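Local coordinates for protein Sqt1 (Chaetomium thermophilum, PDB 4ZOY) that probably acts as a dedicated chaperone in ribosome biogenesis, a WD40-repeat protein thought to capture a nascent ribosomal protein during its translation, at residues A94-F104 / W144-N155. Numbering follows the deposited sequence.
Sequences ALTFTLPRGDF and WFAPCPSPDHPN
One face of the F145 ring carries the methyl of A94, whose CB sits 3.8 Å from the ring centroid in a CH-pi contact shifted toward the rim, and the carbonyl carbon C of L95 lies in the ring plane at the edge. The amide of N155 meets the edge of the F104 ring almost perpendicularly (planes 88° apart), with N155 OD1 3.6 Å from F104 CD2. That same OD1 accepts from T98 OG1 at 2.7 Å, the hydroxyl coming in somewhat out of the carbonyl plane, and also from a water held by the backbone N of R101 and D103. With chi1 at 52°, T98 turns OG1 between its own N and carbonyl carbon, where it also accepts from the backbone N of F104. On the other side of the amide, N155 ND2 gives a nearly straight bond (3.1 Å) to the anti lone pair of D103 OD2, so both ends of the buried amide are gripped and its rotation is set. The pairs join neighbouring blades of a WD40 beta-propeller: 94-97 and 144-147 end the innermost strands (92-97 and 142-147) of successive four-stranded blades, their axes nearly parallel (13°) and 6.0 Å apart at closest approach, and the loops that follow them interlock through N155. Its backbone N donates to L99 O at 2.8 Å. Between strands and loops, the ring of P147 lies across T96 OG1 and the CG of L99, while L99 CD1 reaches on over C148 O and P149. P100, after a cis peptide bond, lies side by side with P154, P100 CD against P154 CB at 3.6 Å, at the solvent-exposed end.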
loop_
_atom_site.group_PDB
_atom_site.type_symbol
_atom_site.label_atom_id
_atom_site.label_comp_id
_atom_site.label_asym_id
_atom_site.label_seq_id
_atom_site.Cartn_x
_atom_site.Cartn_y
_atom_site.Cartn_z
ATOM N N ALA A 94 7.942 7.005 0.890
ATOM C CA ALA A 94 7.596 5.887 0.027
ATOM C C ALA A 94 8.840 5.071 -0.289
ATOM O O ALA A 94 9.921 5.640 -0.471
ATOM C CB ALA A 94 6.949 6.395 -1.257
ATOM N N LEU A 95 8.675 3.751 -0.327
ATOM C CA LEU A 95 9.720 2.805 -0.722
ATOM C C LEU A 95 9.127 1.702 -1.549
ATOM O O LEU A 95 8.024 1.232 -1.257
ATOM C CB LEU A 95 10.394 2.167 0.488
ATOM C CG LEU A 95 11.324 3.062 1.289
ATOM C CD1 LEU A 95 11.518 2.426 2.662
ATOM C CD2 LEU A 95 12.656 3.220 0.569
ATOM N N THR A 96 9.860 1.251 -2.559
ATOM C CA THR A 96 9.453 0.033 -3.225
ATOM C C THR A 96 10.637 -0.702 -3.847
ATOM O O THR A 96 11.595 -0.087 -4.319
ATOM C CB THR A 96 8.382 0.319 -4.298
ATOM O OG1 THR A 96 7.787 -0.916 -4.728
ATOM C CG2 THR A 96 8.985 1.027 -5.463
ATOM N N PHE A 97 10.584 -2.025 -3.773
ATOM C CA PHE A 97 11.390 -2.875 -4.633
ATOM C C PHE A 97 10.597 -3.072 -5.908
ATOM O O PHE A 97 9.381 -3.246 -5.856
ATOM C CB PHE A 97 11.693 -4.229 -3.984
ATOM C CG PHE A 97 12.697 -4.162 -2.867
ATOM C CD1 PHE A 97 14.055 -4.224 -3.134
ATOM C CD2 PHE A 97 12.282 -4.061 -1.549
ATOM C CE1 PHE A 97 14.986 -4.168 -2.101
ATOM C CE2 PHE A 97 13.213 -4.004 -0.509
ATOM C CZ PHE A 97 14.560 -4.060 -0.791
ATOM N N THR A 98 11.257 -3.067 -7.058
ATOM C CA THR A 98 10.510 -3.248 -8.294
ATOM C C THR A 98 10.082 -4.694 -8.517
ATOM O O THR A 98 10.659 -5.631 -7.968
ATOM C CB THR A 98 11.315 -2.767 -9.514
ATOM O OG1 THR A 98 12.616 -3.380 -9.517
ATOM C CG2 THR A 98 11.456 -1.252 -9.483
ATOM N N LEU A 99 9.025 -4.851 -9.310
ATOM C CA LEU A 99 8.574 -6.149 -9.798
ATOM C C LEU A 99 9.210 -6.381 -11.165
ATOM O O LEU A 99 9.491 -5.416 -11.881
ATOM C CB LEU A 99 7.047 -6.187 -9.882
ATOM C CG LEU A 99 6.310 -6.099 -8.544
ATOM C CD1 LEU A 99 4.819 -5.923 -8.780
ATOM C CD2 LEU A 99 6.583 -7.346 -7.692
ATOM N N PRO A 100 9.440 -7.646 -11.540
ATOM C CA PRO A 100 9.074 -8.868 -10.817
ATOM C C PRO A 100 10.090 -9.396 -9.812
ATOM O O PRO A 100 9.716 -10.256 -9.015
ATOM C CB PRO A 100 8.912 -9.886 -11.952
ATOM C CG PRO A 100 9.924 -9.453 -12.948
ATOM C CD PRO A 100 9.874 -7.945 -12.918
ATOM N N ARG A 101 11.329 -8.924 -9.852
ATOM C CA ARG A 101 12.406 -9.615 -9.138
ATOM C C ARG A 101 13.262 -8.699 -8.265
ATOM O O ARG A 101 14.331 -9.099 -7.804
ATOM C CB ARG A 101 13.307 -10.363 -10.135
ATOM C CG ARG A 101 12.581 -11.459 -10.932
ATOM C CD ARG A 101 13.544 -12.290 -11.790
ATOM N NE ARG A 101 13.997 -13.510 -11.119
ATOM C CZ ARG A 101 15.179 -13.645 -10.526
ATOM N NH1 ARG A 101 16.039 -12.633 -10.518
ATOM N NH2 ARG A 101 15.504 -14.789 -9.941
ATOM N N GLY A 102 12.800 -7.474 -8.028
ATOM C CA GLY A 102 13.499 -6.581 -7.119
ATOM C C GLY A 102 14.835 -6.089 -7.637
ATOM O O GLY A 102 15.782 -5.923 -6.869
ATOM N N ASP A 103 14.911 -5.838 -8.943
ATOM C CA ASP A 103 16.143 -5.351 -9.563
ATOM C C ASP A 103 16.536 -3.975 -9.045
ATOM O O ASP A 103 17.705 -3.583 -9.091
ATOM C CB ASP A 103 16.002 -5.283 -11.087
ATOM C CG ASP A 103 15.968 -6.646 -11.733
ATOM O OD1 ASP A 103 16.651 -7.559 -11.241
ATOM O OD2 ASP A 103 15.254 -6.797 -12.742
ATOM N N PHE A 104 15.549 -3.221 -8.580
ATOM C CA PHE A 104 15.799 -1.889 -8.077
ATOM C C PHE A 104 15.083 -1.673 -6.763
ATOM O O PHE A 104 14.035 -2.263 -6.510
ATOM C CB PHE A 104 15.346 -0.819 -9.070
ATOM C CG PHE A 104 16.010 -0.916 -10.407
ATOM C CD1 PHE A 104 17.203 -0.257 -10.649
ATOM C CD2 PHE A 104 15.435 -1.662 -11.423
ATOM C CE1 PHE A 104 17.819 -0.344 -11.884
ATOM C CE2 PHE A 104 16.042 -1.754 -12.664
ATOM C CZ PHE A 104 17.239 -1.092 -12.894
ATOM N N TRP A 144 3.114 8.410 -2.627
ATOM C CA TRP A 144 3.043 6.956 -2.691
ATOM C C TRP A 144 3.778 6.433 -3.916
ATOM O O TRP A 144 3.962 7.162 -4.890
ATOM C CB TRP A 144 1.573 6.466 -2.710
ATOM C CG TRP A 144 0.737 7.044 -3.825
ATOM C CD1 TRP A 144 -0.084 8.137 -3.747
ATOM C CD2 TRP A 144 0.671 6.591 -5.189
ATOM N NE1 TRP A 144 -0.680 8.374 -4.967
ATOM C CE2 TRP A 144 -0.223 7.447 -5.868
ATOM C CE3 TRP A 144 1.259 5.533 -5.894
ATOM C CZ2 TRP A 144 -0.519 7.291 -7.222
ATOM C CZ3 TRP A 144 0.959 5.378 -7.238
ATOM C CH2 TRP A 144 0.080 6.252 -7.884
ATOM N N PHE A 145 4.192 5.171 -3.828
ATOM C CA PHE A 145 4.736 4.387 -4.940
ATOM C C PHE A 145 3.854 3.180 -5.184
ATOM O O PHE A 145 3.309 2.617 -4.237
ATOM C CB PHE A 145 6.129 3.835 -4.642
ATOM C CG PHE A 145 7.246 4.830 -4.714
ATOM C CD1 PHE A 145 7.151 5.986 -5.459
ATOM C CD2 PHE A 145 8.430 4.559 -4.048
ATOM C CE1 PHE A 145 8.226 6.882 -5.515
ATOM C CE2 PHE A 145 9.489 5.439 -4.107
ATOM C CZ PHE A 145 9.392 6.590 -4.846
ATOM N N ALA A 146 3.791 2.716 -6.428
ATOM C CA ALA A 146 3.189 1.414 -6.710
ATOM C C ALA A 146 3.904 0.777 -7.888
ATOM O O ALA A 146 3.910 1.354 -8.981
ATOM C CB ALA A 146 1.692 1.557 -7.004
ATOM N N PRO A 147 4.529 -0.385 -7.678
ATOM C CA PRO A 147 5.194 -1.044 -8.804
ATOM C C PRO A 147 4.169 -1.675 -9.740
ATOM O O PRO A 147 3.142 -2.189 -9.302
ATOM C CB PRO A 147 6.068 -2.107 -8.128
ATOM C CG PRO A 147 5.314 -2.443 -6.856
ATOM C CD PRO A 147 4.708 -1.124 -6.411
ATOM N N CYS A 148 4.461 -1.629 -11.031
ATOM C CA CYS A 148 3.607 -2.209 -12.043
ATOM C C CYS A 148 3.675 -3.733 -12.020
ATOM O O CYS A 148 4.753 -4.290 -12.137
ATOM C CB CYS A 148 4.058 -1.675 -13.372
ATOM S SG CYS A 148 3.041 -2.294 -14.755
ATOM N N PRO A 149 2.524 -4.415 -11.886
ATOM C CA PRO A 149 2.545 -5.883 -11.882
ATOM C C PRO A 149 2.527 -6.541 -13.274
ATOM O O PRO A 149 2.498 -7.775 -13.335
ATOM C CB PRO A 149 1.255 -6.242 -11.135
ATOM C CG PRO A 149 0.312 -5.132 -11.516
ATOM C CD PRO A 149 1.185 -3.877 -11.597
ATOM N N SER A 150 2.514 -5.766 -14.355
ATOM C CA SER A 150 2.528 -6.367 -15.707
ATOM C C SER A 150 3.826 -7.114 -15.956
ATOM O O SER A 150 4.902 -6.529 -15.861
ATOM C CB SER A 150 2.358 -5.315 -16.794
ATOM O OG SER A 150 2.521 -5.929 -18.084
ATOM N N PRO A 151 3.732 -8.400 -16.319
ATOM C CA PRO A 151 4.974 -9.108 -16.643
ATOM C C PRO A 151 5.609 -8.548 -17.917
ATOM O O PRO A 151 6.806 -8.721 -18.138
ATOM C CB PRO A 151 4.513 -10.555 -16.834
ATOM C CG PRO A 151 3.083 -10.434 -17.250
ATOM C CD PRO A 151 2.540 -9.251 -16.486
ATOM N N ASP A 152 4.816 -7.840 -18.706
ATOM C CA ASP A 152 5.274 -7.275 -19.967
ATOM C C ASP A 152 6.155 -6.037 -19.782
ATOM O O ASP A 152 6.892 -5.646 -20.700
ATOM C CB ASP A 152 4.071 -6.939 -20.839
ATOM C CG ASP A 152 3.344 -8.182 -21.316
ATOM O OD1 ASP A 152 3.878 -9.297 -21.128
ATOM O OD2 ASP A 152 2.239 -8.044 -21.870
ATOM N N HIS A 153 6.102 -5.433 -18.597
ATOM C CA HIS A 153 6.810 -4.178 -18.344
ATOM C C HIS A 153 7.533 -4.198 -17.022
ATOM O O HIS A 153 7.155 -3.474 -16.090
ATOM C CB HIS A 153 5.843 -3.003 -18.394
ATOM C CG HIS A 153 5.135 -2.905 -19.704
ATOM N ND1 HIS A 153 5.724 -2.346 -20.820
ATOM C CD2 HIS A 153 3.923 -3.356 -20.099
ATOM C CE1 HIS A 153 4.890 -2.438 -21.841
ATOM N NE2 HIS A 153 3.789 -3.042 -21.430
ATOM N N PRO A 154 8.593 -5.008 -16.938
ATOM C CA PRO A 154 9.358 -5.108 -15.695
ATOM C C PRO A 154 9.973 -3.784 -15.276
ATOM O O PRO A 154 10.239 -2.908 -16.102
ATOM C CB PRO A 154 10.445 -6.130 -16.030
ATOM C CG PRO A 154 10.571 -6.078 -17.530
ATOM C CD PRO A 154 9.174 -5.841 -18.010
ATOM N N ASN A 155 10.154 -3.637 -13.966
ATOM C CA ASN A 155 10.841 -2.485 -13.395
ATOM C C ASN A 155 10.189 -1.157 -13.756
ATOM O O ASN A 155 10.861 -0.148 -13.978
ATOM C CB ASN A 155 12.318 -2.519 -13.813
ATOM C CG ASN A 155 13.011 -3.742 -13.277
ATOM O OD1 ASN A 155 12.847 -4.082 -12.106
ATOM N ND2 ASN A 155 13.739 -4.454 -14.137
HETATM O O HOH W 1 12.752 -6.769 -11.142
#